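Myo-inositol dehydrogenase (Corynebacterium glutamicum, PDB 3EUW) probably catalyses the NAD+-dependent oxidation of myo-inositol, as a tetrameric member of the Gfo/Idh/MocA oxidoreductase family. Local coordinates at residues C233-G236 and Y237-R240; C320-S323 and A324-R328. All coordinates share one frame; numbering follows the deposited sequence.

Contact 1: residues C233-G236 and Y237-R240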
loop_
_atom_site.group_PDB
_atom_site.type_symbol
_atom_site.label_atom_id
_atom_site.label_comp_id
_atom_site.label_asym_id
_atom_site.label_seq_id
_atom_site.Cartn_x
_atom_site.Cartn_y
_atom_site.Cartn_z
ATOM N N CYS A 233 -7.191 -6.387 20.034
ATOM C CA CYS A 233 -7.027 -6.092 18.616
ATOM C C CYS A 233 -6.853 -7.410 17.881
ATOM O O CYS A 233 -5.856 -8.101 18.060
ATOM C CB CYS A 233 -5.797 -5.208 18.414
ATOM S SG CYS A 233 -5.482 -4.707 16.708
ATOM N N SER A 234 -7.820 -7.738 17.037
ATOM C CA SER A 234 -7.820 -9.010 16.328
ATOM C C SER A 234 -6.679 -9.266 15.353
ATOM O O SER A 234 -6.294 -10.413 15.154
ATOM C CB SER A 234 -9.161 -9.200 15.608
ATOM O OG SER A 234 -9.370 -8.207 14.623
ATOM N N TYR A 235 -6.114 -8.214 14.771
ATOM C CA TYR A 235 -5.049 -8.395 13.794
ATOM C C TYR A 235 -3.615 -8.226 14.295
ATOM O O TYR A 235 -2.680 -8.254 13.500
ATOM C CB TYR A 235 -5.299 -7.469 12.605
ATOM C CG TYR A 235 -5.575 -6.033 13.004
ATOM C CD1 TYR A 235 -4.526 -5.141 13.265
ATOM C CD2 TYR A 235 -6.885 -5.571 13.140
ATOM C CE1 TYR A 235 -4.779 -3.818 13.657
ATOM C CE2 TYR A 235 -7.157 -4.253 13.526
ATOM C CZ TYR A 235 -6.101 -3.384 13.785
ATOM O OH TYR A 235 -6.384 -2.100 14.180
ATOM N N GLY A 236 -3.441 -8.060 15.604
ATOM C CA GLY A 236 -2.102 -7.906 16.143
ATOM C C GLY A 236 -1.919 -6.728 17.078
ATOM O O GLY A 236 -2.879 -6.225 17.654
ATOM N N TYR A 237 -0.670 -6.288 17.212
ATOM C CA TYR A 237 -0.289 -5.180 18.087
ATOM C C TYR A 237 -0.250 -3.868 17.286
ATOM O O TYR A 237 0.779 -3.495 16.726
ATOM C CB TYR A 237 1.080 -5.505 18.694
ATOM C CG TYR A 237 1.589 -4.562 19.762
ATOM C CD1 TYR A 237 0.716 -3.935 20.652
ATOM C CD2 TYR A 237 2.960 -4.367 19.940
ATOM C CE1 TYR A 237 1.195 -3.145 21.697
ATOM C CE2 TYR A 237 3.449 -3.577 20.981
ATOM C CZ TYR A 237 2.562 -2.972 21.855
ATOM O OH TYR A 237 3.042 -2.208 22.886
ATOM N N ASP A 238 -1.387 -3.182 17.255
ATOM C CA ASP A 238 -1.558 -1.939 16.495
ATOM C C ASP A 238 -0.759 -0.782 17.087
ATOM O O ASP A 238 -1.053 -0.317 18.182
ATOM C CB ASP A 238 -3.050 -1.591 16.437
ATOM C CG ASP A 238 -3.395 -0.636 15.306
ATOM O OD1 ASP A 238 -2.470 -0.123 14.641
ATOM O OD2 ASP A 238 -4.602 -0.395 15.091
ATOM N N GLN A 239 0.250 -0.317 16.357
ATOM C CA GLN A 239 1.092 0.774 16.837
ATOM C C GLN A 239 1.326 1.784 15.729
ATOM O O GLN A 239 2.396 1.802 15.123
ATOM C CB GLN A 239 2.452 0.233 17.297
ATOM C CG GLN A 239 2.403 -0.778 18.441
ATOM C CD GLN A 239 2.122 -0.134 19.786
ATOM O OE1 GLN A 239 0.976 -0.070 20.234
ATOM N NE2 GLN A 239 3.171 0.363 20.434
ATOM N N ARG A 240 0.331 2.621 15.464
ATOM C CA ARG A 240 0.447 3.613 14.417
ATOM C C ARG A 240 0.637 5.006 14.985
ATOM O O ARG A 240 0.209 5.306 16.108
ATOM C CB ARG A 240 -0.792 3.573 13.517
ATOM C CG ARG A 240 -0.850 2.359 12.596
ATOM C CD ARG A 240 -2.168 2.327 11.827
ATOM N NE ARG A 240 -3.277 1.918 12.680
ATOM C CZ ARG A 240 -4.516 2.403 12.598
ATOM N NH1 ARG A 240 -4.807 3.341 11.703
ATOM N NH2 ARG A 240 -5.477 1.926 13.388
#
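Y235 and D238 meet in a buried, local contact where the loop after strand 224-230 turns into strand 238-245 of the C-terminal domain. C233 to G236 form a type I beta turn, and the chain leaves it through G236, at whose backbone angles a CB would run into the preceding carbonyl oxygen, which calls for glycine. The phenol of Y235 gives its hydroxyl hydrogen to the carboxylate of D238, OH to OD2 2.6 Å. This donor comes from above the carboxylate plane, 48° out of it, and the ring and carboxylate planes stand 67° apart. D238 CG nevertheless lies in the plane of the Y235 ring, at its edge. With chi1 at 50°, Y235 CG sits between the backbone N and the carbonyl carbon, which folds the ring back over the turn; C233 SG rests against one face, offset toward the rim, and also touches D238 CB at 4.0 Å. Two residues further along the strand, R240 takes hold of the same carboxylate side-on: NE reaches OD1 of D238 at 2.9 Å and NH2 of R240 reaches OD2 of D238 at 3.0 Å. Both bonds are nearly straight, lie close to the guanidinium plane and use syn lone pairs. OD2 thus accepts from the phenol and the guanidinium at once, and this pairing probably favours a charged carboxylate. R240 also pairs with E242 of a second subunit, and M249 of that subunit packs on Y235 and R240. R154 adds a salt bridge to D238 and a hydrogen bond to the Y235 hydroxyl, while N254 binds OD1 of D238. Strand 238-245 runs antiparallel beside strand 146-154, D238 and R240 being backbone-bonded to R154 and I152 there.

Contact 2: residues C320-S323 and A324-R328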
loop_
_atom_site.group_PDB
_atom_site.type_symbol
_atom_site.label_atom_id
_atom_site.label_comp_id
_atom_site.label_asym_id
_atom_site.label_seq_id
_atom_site.Cartn_x
_atom_site.Cartn_y
_atom_site.Cartn_z
ATOM N N CYS A 320 -4.843 12.216 33.082
ATOM C CA CYS A 320 -5.783 11.529 32.191
ATOM C C CYS A 320 -6.887 10.856 32.990
ATOM O O CYS A 320 -8.066 11.054 32.708
ATOM C CB CYS A 320 -5.086 10.456 31.344
ATOM S SG CYS A 320 -4.108 11.054 29.957
ATOM N N LEU A 321 -6.495 10.052 33.976
ATOM C CA LEU A 321 -7.446 9.345 34.821
ATOM C C LEU A 321 -8.410 10.319 35.477
ATOM O O LEU A 321 -9.616 10.084 35.508
ATOM C CB LEU A 321 -6.715 8.549 35.914
ATOM C CG LEU A 321 -7.598 7.763 36.897
ATOM C CD1 LEU A 321 -8.426 6.742 36.140
ATOM C CD2 LEU A 321 -6.735 7.066 37.934
ATOM N N GLU A 322 -7.876 11.413 36.007
ATOM C CA GLU A 322 -8.713 12.409 36.670
ATOM C C GLU A 322 -9.705 13.044 35.691
ATOM O O GLU A 322 -10.867 13.264 36.033
ATOM C CB GLU A 322 -7.836 13.485 37.297
ATOM C CG GLU A 322 -8.272 13.890 38.690
ATOM C CD GLU A 322 -9.109 15.132 38.675
ATOM O OE1 GLU A 322 -8.715 16.089 37.980
ATOM O OE2 GLU A 322 -10.146 15.166 39.354
ATOM N N SER A 323 -9.239 13.349 34.480
ATOM C CA SER A 323 -10.103 13.940 33.462
ATOM C C SER A 323 -11.203 12.942 33.098
ATOM O O SER A 323 -12.376 13.290 33.026
ATOM C CB SER A 323 -9.297 14.288 32.204
ATOM O OG SER A 323 -10.146 14.763 31.171
ATOM N N ALA A 324 -10.814 11.692 32.881
ATOM C CA ALA A 324 -11.775 10.659 32.508
ATOM C C ALA A 324 -12.824 10.461 33.588
ATOM O O ALA A 324 -13.990 10.222 33.291
ATOM C CB ALA A 324 -11.064 9.355 32.247
ATOM N N GLN A 325 -12.411 10.561 34.844
ATOM C CA GLN A 325 -13.340 10.382 35.952
ATOM C C GLN A 325 -14.218 11.605 36.209
ATOM O O GLN A 325 -15.282 11.486 36.826
ATOM C CB GLN A 325 -12.578 10.053 37.237
ATOM C CG GLN A 325 -11.804 8.741 37.209
ATOM C CD GLN A 325 -11.015 8.497 38.492
ATOM O OE1 GLN A 325 -10.289 9.374 38.964
ATOM N NE2 GLN A 325 -11.150 7.302 39.053
ATOM N N THR A 326 -13.794 12.770 35.726
ATOM C CA THR A 326 -14.536 14.000 35.997
ATOM C C THR A 326 -15.296 14.646 34.853
ATOM O O THR A 326 -16.136 15.523 35.080
ATOM C CB THR A 326 -13.595 15.057 36.610
ATOM O OG1 THR A 326 -12.503 15.304 35.712
ATOM C CG2 THR A 326 -13.032 14.547 37.950
ATOM N N GLY A 327 -15.004 14.241 33.625
ATOM C CA GLY A 327 -15.708 14.820 32.499
ATOM C C GLY A 327 -15.285 16.242 32.190
ATOM O O GLY A 327 -16.095 17.054 31.747
ATOM N N ARG A 328 -14.017 16.559 32.437
ATOM C CA ARG A 328 -13.526 17.894 32.136
ATOM C C ARG A 328 -12.033 17.895 31.822
ATOM O O ARG A 328 -11.307 16.963 32.164
ATOM C CB ARG A 328 -13.796 18.844 33.302
ATOM C CG ARG A 328 -12.750 18.777 34.392
ATOM C CD ARG A 328 -13.077 19.692 35.558
ATOM N NE ARG A 328 -11.882 19.902 36.362
ATOM C CZ ARG A 328 -11.020 20.897 36.183
ATOM N NH1 ARG A 328 -11.215 21.800 35.232
ATOM N NH2 ARG A 328 -9.945 20.977 36.945
HETATM O O HOH W 1 -10.774 17.638 37.029
#
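T326 is turned back over the preceding helical turn, its hydroxyl against the backbone of E322 and its methyl beside that residue's carboxylate. OG1 of T326, held between the backbone N and the carbonyl carbon (chi1 58°), donates to E322 O at 2.6 Å. The bent E322 side chain crosses this threonine, bringing OE2 to 3.3 Å from T326 CG2. A water donates to E322 OE1 and T326 OG1 and accepts a weak bond from R328 NE. One residue earlier, Q325 runs extended beyond CG across L321, its amide lying against the leucine CG and CD1; L321 CG and Q325 OE1 are 3.8 Å apart. This is the C-terminal end of helix 307-326. S323 O receives both G327 N, at 2.9 Å and nearly in line with the carbonyl, and T326 N, from above the carbonyl plane; G327 then breaks the helix with positive phi. As the chain turns away, S323 OG donates to R328 O at 2.7 Å, from above that carbonyl's plane, and is also hydrogen-bonded to A194 N of strand 189-197. On the helix flank, F171 of helix 169-185 packs on C320, L321 and A324.

In the fold
Reading from the N terminus, the chain passes through the Rossmann-type domain before either contact appears. Contact 1 comes first, at the end of the loop that carries the chain from strand 224-230 past strand 146-154 to strand 238-245 in the mixed sheet of the C-terminal domain. The chain then continues through the remaining strands and helices to helix 307-326, where contact 2 closes the helix end ahead of strand 330-331. The two follow in series, neither nesting nor crossing, with centres about 26 Å apart and nearest atoms about 16 Å apart. Strands 238-245 and 330-331 belong to the same sheet, and both contacts touch the second subunit of the tetramer.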